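Local coordinates for branched-chain-amino-acid aminotransferase (Deinococcus radiodurans, PDB 3UZO), which probably transfers the amino group between the branched-chain amino acids and 2-oxoglutarate, using pyridoxal 5'-phosphate as cofactor, at residues A[66-80]-A[141-155]. Numbering follows the deposited sequence.
Sequences STALHYGQQCFEGLK and SLYLRPFVIGVGDNI. With GLU (glutamic acid), chain D; GLU (glutamic acid), chain F.
Arg145 NH2 is gripped from two directions, by OXT of the bound glutamate in chain D at 2.7 Å and, nearly in the guanidinium plane, by Tyr143 OH at 2.9 Å. Bends at chi2 and chi3 (53° and 60°) fold the arginine back toward Glu77 and Phe76. There Arg145 NE makes a weak, bent bond to Glu77 O, and Phe76 CD1 lies over one guanidinium face, 3.4 Å from Arg145 CZ, with ring and guanidinium planes 47° apart. The glutamate N sits in the ring plane at the Phe76 edge, nearest to CE1 (3.0 Å). Phe76, Tyr143 and Arg145 therefore form one wall of the substrate pocket, the arginine holding the substrate carboxylate through its OXT.

Behind them runs an antiparallel strand pair. Cys75 and Val148 exchange two backbone bonds; Leu144 N reaches Leu79 O at 2.6 Å. Opposite the pocket, Leu79 CD2 packs on Pro146 CG (3.7 Å). At the far end Tyr71 OH reaches across the dimer to OXT of the chain F glutamate (2.8 Å), beside Arg145 of the second subunit; reciprocally, Tyr71 of that subunit meets Arg145 NH1 here.

Strand 141-151 lies between strands 74-83 and 162-172, antiparallel to both, with helix 94-107 against Cys75, Val148 and Leu79, and strand 59-63 against Ile149 and Val151.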
loop_
_atom_site.group_PDB
_atom_site.type_symbol
_atom_site.label_atom_id
_atom_site.label_comp_id
_atom_site.label_asym_id
_atom_site.label_seq_id
_atom_site.Cartn_x
_atom_site.Cartn_y
_atom_site.Cartn_z
ATOM N N SER A 66 -8.729 3.263 11.540
ATOM C CA SER A 66 -7.807 2.123 11.526
ATOM C C SER A 66 -6.675 2.313 10.514
ATOM O O SER A 66 -6.910 2.751 9.387
ATOM C CB SER A 66 -8.567 0.826 11.209
ATOM O OG SER A 66 -9.465 0.479 12.255
ATOM N N THR A 67 -5.445 1.990 10.917
ATOM C CA THR A 67 -4.299 2.137 10.026
ATOM C C THR A 67 -4.430 1.218 8.811
ATOM O O THR A 67 -3.869 1.497 7.753
ATOM C CB THR A 67 -2.972 1.786 10.735
ATOM O OG1 THR A 67 -3.020 0.423 11.170
ATOM C CG2 THR A 67 -2.735 2.704 11.938
ATOM N N ALA A 68 -5.161 0.118 8.968
ATOM C CA ALA A 68 -5.354 -0.822 7.863
ATOM C C ALA A 68 -6.126 -0.159 6.720
ATOM O O ALA A 68 -6.018 -0.573 5.563
ATOM C CB ALA A 68 -6.113 -2.059 8.349
ATOM N N LEU A 69 -6.886 0.880 7.047
ATOM C CA LEU A 69 -7.700 1.588 6.055
ATOM C C LEU A 69 -7.053 2.834 5.469
ATOM O O LEU A 69 -7.317 3.198 4.318
ATOM C CB LEU A 69 -9.035 1.997 6.675
ATOM C CG LEU A 69 -9.969 0.885 7.151
ATOM C CD1 LEU A 69 -11.130 1.495 7.922
ATOM C CD2 LEU A 69 -10.457 0.075 5.962
ATOM N N HIS A 70 -6.220 3.489 6.268
ATOM C CA HIS A 70 -5.565 4.727 5.862
ATOM C C HIS A 70 -4.083 4.610 5.503
ATOM O O HIS A 70 -3.611 5.284 4.601
ATOM C CB HIS A 70 -5.721 5.765 6.982
ATOM C CG HIS A 70 -7.144 6.121 7.279
ATOM N ND1 HIS A 70 -7.731 7.281 6.822
ATOM C CD2 HIS A 70 -8.115 5.441 7.932
ATOM C CE1 HIS A 70 -9.003 7.299 7.177
ATOM N NE2 HIS A 70 -9.262 6.193 7.853
ATOM N N TYR A 71 -3.350 3.755 6.200
ATOM C CA TYR A 71 -1.919 3.646 5.943
ATOM C C TYR A 71 -1.436 2.283 5.479
ATOM O O TYR A 71 -0.301 1.895 5.756
ATOM C CB TYR A 71 -1.156 4.073 7.196
ATOM C CG TYR A 71 -1.636 5.396 7.733
ATOM C CD1 TYR A 71 -2.340 5.467 8.934
ATOM C CD2 TYR A 71 -1.436 6.577 7.010
ATOM C CE1 TYR A 71 -2.840 6.677 9.407
ATOM C CE2 TYR A 71 -1.935 7.794 7.473
ATOM C CZ TYR A 71 -2.639 7.831 8.672
ATOM O OH TYR A 71 -3.173 9.011 9.122
ATOM N N GLY A 72 -2.307 1.573 4.767
ATOM C CA GLY A 72 -1.979 0.259 4.242
ATOM C C GLY A 72 -1.295 -0.708 5.191
ATOM O O GLY A 72 -0.544 -1.574 4.742
ATOM N N GLN A 73 -1.539 -0.583 6.492
ATOM C CA GLN A 73 -0.905 -1.508 7.431
ATOM C C GLN A 73 -1.719 -2.791 7.406
ATOM O O GLN A 73 -2.644 -2.990 8.194
ATOM C CB GLN A 73 -0.859 -0.925 8.840
ATOM C CG GLN A 73 -0.130 -1.834 9.821
ATOM C CD GLN A 73 0.197 -1.146 11.127
ATOM O OE1 GLN A 73 -0.673 -0.535 11.759
ATOM N NE2 GLN A 73 1.462 -1.240 11.544
ATOM N N GLN A 74 -1.350 -3.661 6.478
ATOM C CA GLN A 74 -2.061 -4.907 6.259
ATOM C C GLN A 74 -1.135 -5.846 5.494
ATOM O O GLN A 74 -0.280 -5.397 4.736
ATOM C CB GLN A 74 -3.284 -4.603 5.395
ATOM C CG GLN A 74 -2.870 -4.021 4.025
ATOM C CD GLN A 74 -4.036 -3.511 3.189
ATOM O OE1 GLN A 74 -4.167 -3.863 2.013
ATOM N NE2 GLN A 74 -4.877 -2.668 3.786
ATOM N N CYS A 75 -1.307 -7.147 5.689
ATOM C CA CYS A 75 -0.510 -8.122 4.967
ATOM C C CYS A 75 -1.343 -9.383 4.916
ATOM O O CYS A 75 -2.279 -9.551 5.703
ATOM C CB CYS A 75 0.834 -8.375 5.664
ATOM S SG CYS A 75 0.771 -9.364 7.179
ATOM N N PHE A 76 -1.023 -10.273 3.993
ATOM C CA PHE A 76 -1.805 -11.488 3.884
ATOM C C PHE A 76 -1.024 -12.636 3.293
ATOM O O PHE A 76 0.093 -12.472 2.799
ATOM C CB PHE A 76 -3.061 -11.225 3.040
ATOM C CG PHE A 76 -2.782 -11.042 1.564
ATOM C CD1 PHE A 76 -2.943 -12.101 0.677
ATOM C CD2 PHE A 76 -2.372 -9.813 1.069
ATOM C CE1 PHE A 76 -2.700 -11.934 -0.691
ATOM C CE2 PHE A 76 -2.123 -9.634 -0.302
ATOM C CZ PHE A 76 -2.287 -10.690 -1.176
ATOM N N GLU A 77 -1.623 -13.813 3.375
ATOM C CA GLU A 77 -1.026 -15.013 2.833
ATOM C C GLU A 77 -2.049 -15.714 1.963
ATOM O O GLU A 77 -3.216 -15.313 1.903
ATOM C CB GLU A 77 -0.581 -15.951 3.953
ATOM C CG GLU A 77 0.850 -15.716 4.412
ATOM C CD GLU A 77 1.852 -15.864 3.281
ATOM O OE1 GLU A 77 1.668 -16.759 2.436
ATOM O OE2 GLU A 77 2.833 -15.090 3.247
ATOM N N GLY A 78 -1.600 -16.764 1.292
ATOM C CA GLY A 78 -2.474 -17.530 0.431
ATOM C C GLY A 78 -1.934 -18.939 0.335
ATOM O O GLY A 78 -0.782 -19.131 -0.036
ATOM N N LEU A 79 -2.750 -19.922 0.703
ATOM C CA LEU A 79 -2.336 -21.309 0.632
ATOM C C LEU A 79 -3.576 -22.166 0.459
ATOM O O LEU A 79 -4.689 -21.713 0.713
ATOM C CB LEU A 79 -1.562 -21.733 1.886
ATOM C CG LEU A 79 -2.248 -21.640 3.244
ATOM C CD1 LEU A 79 -1.529 -22.570 4.209
ATOM C CD2 LEU A 79 -2.234 -20.197 3.747
ATOM N N LYS A 80 -3.381 -23.412 0.053
ATOM C CA LYS A 80 -4.517 -24.287 -0.221
ATOM C C LYS A 80 -4.547 -25.610 0.520
ATOM O O LYS A 80 -3.511 -26.121 0.954
ATOM C CB LYS A 80 -4.562 -24.603 -1.722
ATOM C CG LYS A 80 -4.898 -23.425 -2.653
ATOM C CD LYS A 80 -4.669 -23.848 -4.113
ATOM C CE LYS A 80 -5.147 -22.789 -5.109
ATOM N NZ LYS A 80 -4.544 -23.056 -6.451
ATOM N N SER A 141 -9.617 -26.751 -5.211
ATOM C CA SER A 141 -8.928 -26.775 -3.935
ATOM C C SER A 141 -9.654 -25.819 -3.017
ATOM O O SER A 141 -10.558 -25.092 -3.445
ATOM C CB SER A 141 -7.463 -26.339 -4.107
ATOM O OG SER A 141 -7.389 -25.010 -4.605
ATOM N N LEU A 142 -9.282 -25.843 -1.743
ATOM C CA LEU A 142 -9.878 -24.945 -0.769
ATOM C C LEU A 142 -8.804 -23.907 -0.482
ATOM O O LEU A 142 -7.791 -24.207 0.154
ATOM C CB LEU A 142 -10.256 -25.692 0.517
ATOM C CG LEU A 142 -10.968 -24.825 1.567
ATOM C CD1 LEU A 142 -12.193 -24.153 0.945
ATOM C CD2 LEU A 142 -11.377 -25.686 2.768
ATOM N N TYR A 143 -9.023 -22.690 -0.972
ATOM C CA TYR A 143 -8.071 -21.604 -0.791
ATOM C C TYR A 143 -8.224 -20.948 0.567
ATOM O O TYR A 143 -9.332 -20.607 0.971
ATOM C CB TYR A 143 -8.273 -20.532 -1.862
ATOM C CG TYR A 143 -7.237 -19.426 -1.831
ATOM C CD1 TYR A 143 -5.994 -19.589 -2.446
ATOM C CD2 TYR A 143 -7.510 -18.205 -1.215
ATOM C CE1 TYR A 143 -5.049 -18.558 -2.456
ATOM C CE2 TYR A 143 -6.574 -17.166 -1.216
ATOM C CZ TYR A 143 -5.349 -17.350 -1.842
ATOM O OH TYR A 143 -4.448 -16.313 -1.890
ATOM N N LEU A 144 -7.099 -20.760 1.254
ATOM C CA LEU A 144 -7.086 -20.126 2.567
ATOM C C LEU A 144 -6.493 -18.733 2.468
ATOM O O LEU A 144 -5.464 -18.535 1.812
ATOM C CB LEU A 144 -6.267 -20.966 3.546
ATOM C CG LEU A 144 -6.949 -22.287 3.907
ATOM C CD1 LEU A 144 -5.924 -23.342 4.248
ATOM C CD2 LEU A 144 -7.903 -22.045 5.070
ATOM N N ARG A 145 -7.134 -17.775 3.131
ATOM C CA ARG A 145 -6.671 -16.394 3.123
ATOM C C ARG A 145 -6.438 -15.825 4.519
ATOM O O ARG A 145 -7.337 -15.220 5.119
ATOM C CB ARG A 145 -7.665 -15.503 2.354
ATOM C CG ARG A 145 -7.425 -14.002 2.479
ATOM C CD ARG A 145 -5.986 -13.624 2.113
ATOM N NE ARG A 145 -5.649 -13.983 0.740
ATOM C CZ ARG A 145 -5.998 -13.275 -0.327
ATOM N NH1 ARG A 145 -6.699 -12.159 -0.187
ATOM N NH2 ARG A 145 -5.640 -13.679 -1.542
ATOM N N PRO A 146 -5.236 -16.048 5.073
ATOM C CA PRO A 146 -4.895 -15.532 6.400
ATOM C C PRO A 146 -4.500 -14.078 6.168
ATOM O O PRO A 146 -3.906 -13.762 5.129
ATOM C CB PRO A 146 -3.671 -16.361 6.811
ATOM C CG PRO A 146 -3.707 -17.569 5.895
ATOM C CD PRO A 146 -4.217 -17.003 4.606
ATOM N N PHE A 147 -4.840 -13.190 7.099
ATOM C CA PHE A 147 -4.454 -11.798 6.945
ATOM C C PHE A 147 -4.399 -11.092 8.285
ATOM O O PHE A 147 -5.037 -11.512 9.244
ATOM C CB PHE A 147 -5.390 -11.060 5.965
ATOM C CG PHE A 147 -6.803 -10.887 6.454
ATOM C CD1 PHE A 147 -7.202 -9.701 7.063
ATOM C CD2 PHE A 147 -7.749 -11.886 6.248
ATOM C CE1 PHE A 147 -8.535 -9.507 7.454
ATOM C CE2 PHE A 147 -9.080 -11.708 6.636
ATOM C CZ PHE A 147 -9.473 -10.514 7.240
ATOM N N VAL A 148 -3.585 -10.046 8.342
ATOM C CA VAL A 148 -3.395 -9.246 9.546
ATOM C C VAL A 148 -3.582 -7.785 9.172
ATOM O O VAL A 148 -3.033 -7.314 8.177
ATOM C CB VAL A 148 -1.968 -9.439 10.136
ATOM C CG1 VAL A 148 -1.795 -8.592 11.398
ATOM C CG2 VAL A 148 -1.736 -10.922 10.446
ATOM N N ILE A 149 -4.366 -7.075 9.975
ATOM C CA ILE A 149 -4.651 -5.668 9.728
ATOM C C ILE A 149 -4.549 -4.870 11.017
ATOM O O ILE A 149 -4.903 -5.368 12.091
ATOM C CB ILE A 149 -6.084 -5.474 9.168
ATOM C CG1 ILE A 149 -7.096 -6.205 10.063
ATOM C CG2 ILE A 149 -6.161 -5.995 7.737
ATOM C CD1 ILE A 149 -8.546 -6.006 9.673
ATOM N N GLY A 150 -4.061 -3.638 10.898
ATOM C CA GLY A 150 -3.950 -2.760 12.048
ATOM C C GLY A 150 -5.304 -2.112 12.288
ATOM O O GLY A 150 -5.928 -1.604 11.348
ATOM N N VAL A 151 -5.771 -2.125 13.533
ATOM C CA VAL A 151 -7.071 -1.540 13.846
ATOM C C VAL A 151 -7.041 -0.661 15.096
ATOM O O VAL A 151 -5.972 -0.408 15.659
ATOM C CB VAL A 151 -8.135 -2.637 14.027
ATOM C CG1 VAL A 151 -8.223 -3.494 12.756
ATOM C CG2 VAL A 151 -7.796 -3.493 15.235
ATOM N N GLY A 152 -8.216 -0.200 15.521
ATOM C CA GLY A 152 -8.303 0.667 16.683
ATOM C C GLY A 152 -8.233 2.131 16.287
ATOM O O GLY A 152 -7.737 2.469 15.209
ATOM N N ASP A 153 -8.722 3.008 17.161
ATOM C CA ASP A 153 -8.724 4.444 16.902
ATOM C C ASP A 153 -7.339 5.017 16.611
ATOM O O ASP A 153 -6.362 4.694 17.286
ATOM C CB ASP A 153 -9.359 5.177 18.088
ATOM C CG ASP A 153 -10.865 4.972 18.156
ATOM O OD1 ASP A 153 -11.458 5.180 19.238
ATOM O OD2 ASP A 153 -11.460 4.616 17.119
ATOM N N ASN A 154 -7.265 5.886 15.605
ATOM C CA ASN A 154 -5.998 6.494 15.215
ATOM C C ASN A 154 -6.197 7.541 14.116
ATOM O O ASN A 154 -7.220 7.533 13.429
ATOM C CB ASN A 154 -5.053 5.391 14.725
ATOM C CG ASN A 154 -3.748 5.929 14.185
ATOM O OD1 ASN A 154 -3.684 6.436 13.061
ATOM N ND2 ASN A 154 -2.697 5.825 14.985
ATOM N N ILE A 155 -5.234 8.448 13.963
ATOM C CA ILE A 155 -5.307 9.466 12.918
ATOM C C ILE A 155 -3.942 9.772 12.313
ATOM O O ILE A 155 -3.842 10.099 11.134
ATOM C CB ILE A 155 -5.902 10.803 13.419
ATOM C CG1 ILE A 155 -5.062 11.352 14.573
ATOM C CG2 ILE A 155 -7.344 10.609 13.820
ATOM C CD1 ILE A 155 -5.408 12.776 14.952
HETATM N N GLU D . -2.703 -13.510 -3.283
HETATM C CA GLU D . -3.019 -13.476 -4.737
HETATM C C GLU D . -4.335 -12.772 -4.972
HETATM O O GLU D . -4.565 -12.329 -6.113
HETATM C CB GLU D . -3.109 -14.893 -5.294
HETATM C CG GLU D . -1.772 -15.504 -5.640
HETATM C CD GLU D . -1.914 -16.804 -6.391
HETATM O OE1 GLU D . -2.790 -16.880 -7.281
HETATM O OE2 GLU D . -1.146 -17.744 -6.093
HETATM O OXT GLU D . -5.116 -12.686 -4.006
HETATM N N GLU F . -1.704 12.349 5.730
HETATM C CA GLU F . -0.918 12.919 6.856
HETATM C C GLU F . -1.150 12.121 8.118
HETATM O O GLU F . -0.312 12.217 9.034
HETATM C CB GLU F . -1.319 14.369 7.104
HETATM C CG GLU F . -0.647 15.358 6.185
HETATM C CD GLU F . -0.893 16.789 6.604
HETATM O OE1 GLU F . -0.844 17.062 7.823
HETATM O OE2 GLU F . -1.128 17.631 5.712
HETATM O OXT GLU F . -2.180 11.421 8.167
HETATM O O HOH W 1 -5.448 1.731 13.782
HETATM O O HOH W 2 -7.321 -24.775 -7.426
#